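Local coordinates for protein putative hydantoin racemase (Klebsiella pneumoniae subsp. pneumoniae, PDB 3QVL) that racemises allantoin and probably also interconverts the D and L forms of other 5-monosubstituted hydantoins, at residues 11-14 with 15-19; 160-163 with 164-168; 183-186 with 187-190. One frame throughout, in Å; residues are numbered along the deposited sequence.

Interaction 3 is the hub of the three. Its Gly183 reaches the bound hydantoin ligand directly with a backbone N-H, while the side chain of Met15 in interaction 1 comes within about 4 Å of the same molecule. Interactions 1 and 3 touch, their centres about 12 Å apart; Met15 SD lies 3.6 Å from Gly184 N, and Ile19 CG1 is 3.5 Å from Gly183 O. On its other flank interaction 3 meets interaction 2 through methyl groups, Val162 CG2 and Met185 CE being 3.7 Å apart. Interactions 1 and 2 do not touch: about 11 Å separates their nearest atoms. The side chain of Val162 stays about 9 Å from the ligand, so interaction 2 lies a layer behind it.

Interaction 1. Residues 11-14 with 15-19; sequences TSLA and MTETI
Ser12 and Thr16 set the first turn of helix 13-26: Thr16 N donates to Ser12 O at 3.1 Å, and the repeat carries on with Glu17 N to Leu13 O and Thr18 N to Ala14 O. Ser12 is the N-cap. Its hydroxyl swings away from its own backbone N (chi1 170°), and OG accepts from Met15 N at 3.1 Å in a nearly straight bond (164°). This cap opens the helix of the beta-alpha-beta unit made by strand 2-7, helix 13-26 and strand 31-36, on the loop that also supplies Asn10 to the ligand pocket. Thr16 folds OG1 back beside its backbone N (chi1 -51°) and donates to Ser12 O at 2.7 Å. That carbonyl oxygen is thus gripped twice, with Thr16 OG1 and Thr16 N coming from opposite faces of its plane; OG1 is also bonded to Asn8 ND2. On the outer side Leu13 CD2 lies 3.4 Å from Glu17 OE2, the two side chains crossing at a slant. Glu17 CG passes 3.3 Å from Leu13 O. Met15 instead sends its end away from this turn, past Asn10 and Val148, to about 4 Å from the ligand, whereas Thr18 OG1 bonds to Glu152.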
loop_
_atom_site.group_PDB
_atom_site.type_symbol
_atom_site.label_atom_id
_atom_site.label_comp_id
_atom_site.label_asym_id
_atom_site.label_seq_id
_atom_site.Cartn_x
_atom_site.Cartn_y
_atom_site.Cartn_z
ATOM N N THR A 11 4.653 34.588 -8.950
ATOM C CA THR A 11 4.454 35.964 -9.418
ATOM C C THR A 11 5.285 36.343 -10.647
ATOM O O THR A 11 5.256 37.497 -11.085
ATOM C CB THR A 11 4.718 36.993 -8.293
ATOM O OG1 THR A 11 6.059 36.843 -7.812
ATOM C CG2 THR A 11 3.738 36.804 -7.140
ATOM N N SER A 12 6.018 35.379 -11.201
ATOM C CA SER A 12 6.819 35.612 -12.402
ATOM C C SER A 12 5.926 35.811 -13.623
ATOM O O SER A 12 5.197 34.898 -14.022
ATOM C CB SER A 12 7.787 34.449 -12.642
ATOM O OG SER A 12 8.399 34.541 -13.919
ATOM N N LEU A 13 5.981 37.006 -14.209
ATOM C CA LEU A 13 5.219 37.291 -15.423
ATOM C C LEU A 13 5.788 36.495 -16.596
ATOM O O LEU A 13 5.041 36.053 -17.470
ATOM C CB LEU A 13 5.208 38.791 -15.742
ATOM C CG LEU A 13 3.899 39.395 -16.283
ATOM C CD1 LEU A 13 4.023 40.897 -16.405
ATOM C CD2 LEU A 13 3.460 38.810 -17.624
ATOM N N ALA A 14 7.107 36.305 -16.597
ATOM C CA ALA A 14 7.785 35.504 -17.617
ATOM C C ALA A 14 7.224 34.083 -17.691
ATOM O O ALA A 14 6.941 33.580 -18.781
ATOM C CB ALA A 14 9.286 35.477 -17.361
ATOM N N MET A 15 7.053 33.451 -16.531
ATOM C CA MET A 15 6.481 32.105 -16.456
ATOM C C MET A 15 4.985 32.110 -16.793
ATOM O O MET A 15 4.483 31.166 -17.409
ATOM C CB MET A 15 6.754 31.474 -15.084
ATOM C CG MET A 15 6.275 30.027 -14.927
ATOM S SD MET A 15 7.448 28.889 -14.143
ATOM C CE MET A 15 8.379 29.982 -13.075
ATOM N N THR A 16 4.287 33.177 -16.403
ATOM C CA THR A 16 2.873 33.360 -16.750
ATOM C C THR A 16 2.685 33.403 -18.273
ATOM O O THR A 16 1.722 32.841 -18.800
ATOM C CB THR A 16 2.277 34.633 -16.091
ATOM O OG1 THR A 16 2.560 34.629 -14.687
ATOM C CG2 THR A 16 0.764 34.698 -16.290
ATOM N N GLU A 17 3.617 34.059 -18.965
ATOM C CA GLU A 17 3.622 34.128 -20.430
ATOM C C GLU A 17 3.800 32.751 -21.072
ATOM O O GLU A 17 3.102 32.414 -22.029
ATOM C CB GLU A 17 4.724 35.070 -20.922
ATOM C CG GLU A 17 4.476 36.548 -20.644
ATOM C CD GLU A 17 5.749 37.382 -20.697
ATOM O OE1 GLU A 17 6.728 36.961 -21.352
ATOM O OE2 GLU A 17 5.770 38.468 -20.081
ATOM N N THR A 18 4.741 31.970 -20.541
ATOM C CA THR A 18 5.004 30.609 -21.014
ATOM C C THR A 18 3.782 29.716 -20.799
ATOM O O THR A 18 3.370 28.981 -21.701
ATOM C CB THR A 18 6.240 29.997 -20.308
ATOM O OG1 THR A 18 7.375 30.850 -20.505
ATOM C CG2 THR A 18 6.563 28.605 -20.855
ATOM N N ILE A 19 3.208 29.799 -19.600
ATOM C CA ILE A 19 2.009 29.046 -19.236
ATOM C C ILE A 19 0.811 29.442 -20.111
ATOM O O ILE A 19 0.102 28.574 -20.630
ATOM C CB ILE A 19 1.687 29.216 -17.726
ATOM C CG1 ILE A 19 2.696 28.430 -16.881
ATOM C CG2 ILE A 19 0.266 28.767 -17.414
ATOM C CD1 ILE A 19 2.799 28.890 -15.438
#

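Interaction 2. Residues 160-163 with 164-168; sequences EKVR and ERCIR
Glu164 N donates to Glu160 O at 3.0 Å, and the regular helical pattern of helix 157-172 continues through Arg165 N to Lys161 O, Cys166 N to Val162 O and Ile167 N to Arg163 O. Side chains one turn apart meet along this backbone by contacts of two kinds.

The apolar ones come from a valine and cysteine pair and from an isoleucine against an arginine. Val162 CG1 meets Cys166 SG at 4.0 Å on the buried side, where Val162 also touches Leu180 of strand 177-180 and Cys166 touches Ile178. Arg163 and Ile167 run side by side in the same direction; Ile167 CD1 stands 3.9 Å above the plane of the Arg163 guanidinium, over its centre. Both side chains also pack on helix 189-196, at Leu192 and Leu196 respectively.

The charged contacts involve Glu160, Arg163 and Glu164. Arg163 leaves with CG opposite its backbone N (chi1 -178°) and stays extended as far as NE, a course that carries its guanidinium out alongside Ile167. There NH1 comes 3.1 Å from Glu160 OE2, a salt bridge whose hydrogen bond is weak, while NE pairs with Glu195 OE2. Glu160 bends at chi2 (57°) and brings OE2 to 3.0 Å from Glu164 OE2, the side chains crossing at a slant, their carboxylate planes 67° apart.

Two carboxylate oxygens this close would repel if both were charged. The closeness would be expected to raise the pKa of one or both acids, and Arg163, shared with Glu195, would offset only part of the charge on Glu160.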
loop_
_atom_site.group_PDB
_atom_site.type_symbol
_atom_site.label_atom_id
_atom_site.label_comp_id
_atom_site.label_asym_id
_atom_site.label_seq_id
_atom_site.Cartn_x
_atom_site.Cartn_y
_atom_site.Cartn_z
ATOM N N GLU A 160 17.946 22.428 -22.644
ATOM C CA GLU A 160 18.851 21.378 -23.113
ATOM C C GLU A 160 19.015 20.274 -22.068
ATOM O O GLU A 160 19.067 19.091 -22.413
ATOM C CB GLU A 160 20.213 21.965 -23.516
ATOM C CG GLU A 160 21.245 20.946 -24.031
ATOM C CD GLU A 160 20.762 20.130 -25.229
ATOM O OE1 GLU A 160 20.027 20.669 -26.084
ATOM O OE2 GLU A 160 21.131 18.940 -25.318
ATOM N N LYS A 161 19.083 20.669 -20.797
ATOM C CA LYS A 161 19.175 19.720 -19.686
ATOM C C LYS A 161 17.926 18.848 -19.558
ATOM O O LYS A 161 18.029 17.664 -19.229
ATOM C CB LYS A 161 19.453 20.450 -18.371
ATOM C CG LYS A 161 20.928 20.676 -18.091
ATOM C CD LYS A 161 21.128 21.460 -16.807
ATOM C CE LYS A 161 22.477 21.163 -16.173
ATOM N NZ LYS A 161 22.477 19.846 -15.471
ATOM N N VAL A 162 16.758 19.435 -19.818
ATOM C CA VAL A 162 15.494 18.691 -19.830
ATOM C C VAL A 162 15.522 17.629 -20.932
ATOM O O VAL A 162 15.216 16.461 -20.682
ATOM C CB VAL A 162 14.267 19.633 -20.002
ATOM C CG1 VAL A 162 12.989 18.838 -20.267
ATOM C CG2 VAL A 162 14.090 20.511 -18.774
ATOM N N ARG A 163 15.910 18.046 -22.136
ATOM C CA ARG A 163 16.017 17.155 -23.291
ATOM C C ARG A 163 16.942 15.968 -23.009
ATOM O O ARG A 163 16.562 14.817 -23.230
ATOM C CB ARG A 163 16.499 17.938 -24.518
ATOM C CG ARG A 163 16.594 17.123 -25.798
ATOM C CD ARG A 163 17.279 17.918 -26.898
ATOM N NE ARG A 163 17.769 17.057 -27.971
ATOM C CZ ARG A 163 18.982 16.509 -28.009
ATOM N NH1 ARG A 163 19.853 16.724 -27.030
ATOM N NH2 ARG A 163 19.326 15.739 -29.033
ATOM N N GLU A 164 18.143 16.260 -22.508
ATOM C CA GLU A 164 19.140 15.233 -22.189
ATOM C C GLU A 164 18.658 14.277 -21.101
ATOM O O GLU A 164 18.895 13.069 -21.178
ATOM C CB GLU A 164 20.464 15.879 -21.770
ATOM C CG GLU A 164 21.230 16.542 -22.912
ATOM C CD GLU A 164 22.470 17.292 -22.445
ATOM O OE1 GLU A 164 22.867 17.142 -21.268
ATOM O OE2 GLU A 164 23.054 18.034 -23.263
ATOM N N ARG A 165 17.986 14.825 -20.091
ATOM C CA ARG A 165 17.423 14.025 -19.007
ATOM C C ARG A 165 16.254 13.148 -19.451
ATOM O O ARG A 165 16.077 12.044 -18.933
ATOM C CB ARG A 165 17.024 14.911 -17.827
ATOM C CG ARG A 165 17.793 14.597 -16.560
ATOM C CD ARG A 165 17.010 13.606 -15.731
ATOM N NE ARG A 165 17.847 12.643 -15.018
ATOM C CZ ARG A 165 17.943 11.354 -15.337
ATOM N NH1 ARG A 165 17.264 10.859 -16.365
ATOM N NH2 ARG A 165 18.719 10.553 -14.622
ATOM N N CYS A 166 15.471 13.641 -20.409
ATOM C CA CYS A 166 14.381 12.866 -21.002
ATOM C C CYS A 166 14.913 11.665 -21.784
ATOM O O CYS A 166 14.388 10.558 -21.657
ATOM C CB CYS A 166 13.521 13.746 -21.911
ATOM S SG CYS A 166 12.456 14.916 -21.043
ATOM N N ILE A 167 15.957 11.897 -22.580
ATOM C CA ILE A 167 16.619 10.841 -23.353
ATOM C C ILE A 167 17.178 9.757 -22.429
ATOM O O ILE A 167 17.004 8.562 -22.685
ATOM C CB ILE A 167 17.749 11.411 -24.261
ATOM C CG1 ILE A 167 17.164 12.360 -25.314
ATOM C CG2 ILE A 167 18.524 10.280 -24.950
ATOM C CD1 ILE A 167 18.184 13.271 -25.984
ATOM N N ARG A 168 17.837 10.185 -21.353
ATOM C CA ARG A 168 18.420 9.264 -20.382
ATOM C C ARG A 168 17.350 8.492 -19.606
ATOM O O ARG A 168 17.533 7.311 -19.300
ATOM C CB ARG A 168 19.360 10.004 -19.425
ATOM C CG ARG A 168 20.302 9.084 -18.668
ATOM C CD ARG A 168 21.615 9.767 -18.322
ATOM N NE ARG A 168 21.543 10.546 -17.088
ATOM C CZ ARG A 168 21.734 10.050 -15.867
ATOM N NH1 ARG A 168 21.999 8.760 -15.695
ATOM N NH2 ARG A 168 21.657 10.848 -14.811
#

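Interaction 3. Residues 183-186 with 187-190; sequences GGMA and TLAQ. With 5HY ([(4R)-2,5-dioxoimidazolidin-4-yl]acetic acid), chain C.
The flat carbonyl group of Met185 takes Leu188 N over one face: the donor sits 45° out of the carbonyl plane, yet the bond from Leu188 N to Met185 O is a sound 3.0 Å. The other flat group is the hydantoin ring of the ligand. A ring carbonyl, atom O of 5HY, accepts from Gly183 N at 2.9 Å in a nearly straight bond (164°). Ser182 OG, Thr117 OG1, Asn10 ND2, Phe78 N and Ile45 O also hydrogen-bond to the ligand.

Met185 O and Leu188 N close a type I turn round Ala186 and Thr187. A weaker one precedes it, with Ala186 N 3.4 Å from Gly183 O. Leu188 CB packs 3.3 Å from Met185 O, but the two side chains barely meet, CB of Met185 being 4.4 Å from CD2 of Leu188.

Two waters bridge the turns. Thr187 turns OG1 between its backbone N and carbonyl carbon (chi1 55°), bringing it 2.6 Å from water 1, which donates to Gly184 O. Water 2 accepts from Gln190 N at 2.9 Å and donates weakly to Ala186 O, standing in for a helical bond between these two residues.

Residues 183-190 lead from strand 177-180 into helix 189-196. Met185 reaches Leu180 of that strand and Thr117, Leu188 leans on Gln159 of helix 157-172, and on the helix 13-26 side Ala186 and Thr187 rest against Ala22 and Thr18.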
loop_
_atom_site.group_PDB
_atom_site.type_symbol
_atom_site.label_atom_id
_atom_site.label_comp_id
_atom_site.label_asym_id
_atom_site.label_seq_id
_atom_site.Cartn_x
_atom_site.Cartn_y
_atom_site.Cartn_z
ATOM N N GLY A 183 5.771 24.286 -14.789
ATOM C CA GLY A 183 4.979 25.186 -15.624
ATOM C C GLY A 183 5.856 25.905 -16.635
ATOM O O GLY A 183 5.389 26.296 -17.705
ATOM N N GLY A 184 7.132 26.069 -16.291
ATOM C CA GLY A 184 8.115 26.698 -17.173
ATOM C C GLY A 184 8.567 25.817 -18.326
ATOM O O GLY A 184 9.200 26.301 -19.267
ATOM N N MET A 185 8.251 24.525 -18.250
ATOM C CA MET A 185 8.586 23.563 -19.304
ATOM C C MET A 185 7.434 23.371 -20.291
ATOM O O MET A 185 7.547 22.592 -21.240
ATOM C CB MET A 185 8.952 22.207 -18.695
ATOM C CG MET A 185 10.248 22.182 -17.909
ATOM S SD MET A 185 10.510 20.578 -17.129
ATOM C CE MET A 185 11.753 20.996 -15.909
ATOM N N ALA A 186 6.340 24.097 -20.065
ATOM C CA ALA A 186 5.080 23.899 -20.789
ATOM C C ALA A 186 5.192 23.878 -22.315
ATOM O O ALA A 186 4.578 23.033 -22.971
ATOM C CB ALA A 186 4.050 24.933 -20.343
ATOM N N THR A 187 5.982 24.791 -22.873
ATOM C CA THR A 187 6.098 24.926 -24.329
ATOM C C THR A 187 7.120 23.969 -24.964
ATOM O O THR A 187 7.359 24.022 -26.173
ATOM C CB THR A 187 6.401 26.389 -24.748
ATOM O OG1 THR A 187 7.578 26.854 -24.076
ATOM C CG2 THR A 187 5.230 27.304 -24.405
ATOM N N LEU A 188 7.705 23.094 -24.148
ATOM C CA LEU A 188 8.702 22.123 -24.610
ATOM C C LEU A 188 8.089 20.784 -25.019
ATOM O O LEU A 188 8.714 20.006 -25.745
ATOM C CB LEU A 188 9.760 21.891 -23.522
ATOM C CG LEU A 188 11.055 22.713 -23.477
ATOM C CD1 LEU A 188 10.838 24.189 -23.801
ATOM C CD2 LEU A 188 11.704 22.556 -22.106
ATOM N N ALA A 189 6.869 20.529 -24.550
ATOM C CA ALA A 189 6.199 19.233 -24.708
ATOM C C ALA A 189 6.088 18.746 -26.152
ATOM O O ALA A 189 6.465 17.612 -26.453
ATOM C CB ALA A 189 4.824 19.270 -24.055
ATOM N N GLN A 190 5.574 19.603 -27.032
ATOM C CA GLN A 190 5.339 19.250 -28.435
ATOM C C GLN A 190 6.626 18.876 -29.173
ATOM O O GLN A 190 6.681 17.841 -29.842
ATOM C CB GLN A 190 4.607 20.387 -29.160
ATOM C CG GLN A 190 4.454 20.186 -30.665
ATOM C CD GLN A 190 3.726 21.333 -31.339
ATOM O OE1 GLN A 190 4.351 22.238 -31.896
ATOM N NE2 GLN A 190 2.398 21.303 -31.287
HETATM C C 5HY C . 6.299 25.056 -11.043
HETATM N N 5HY C . 7.514 25.698 -9.197
HETATM O O 5HY C . 5.703 24.409 -11.901
HETATM C CA 5HY C . 6.973 24.476 -9.806
HETATM C CB 5HY C . 8.079 23.454 -10.149
HETATM C CG 5HY C . 9.098 23.885 -11.217
HETATM O OAB 5HY C . 7.415 27.903 -9.682
HETATM N NAF 5HY C . 6.432 26.380 -11.034
HETATM C CAI 5HY C . 7.132 26.735 -9.950
HETATM O OD1 5HY C . 10.107 23.160 -11.339
HETATM O OD2 5HY C . 8.857 24.903 -11.901
HETATM O O HOH W 1 8.615 25.908 -21.848
HETATM O O HOH W 2 4.406 22.198 -26.268
#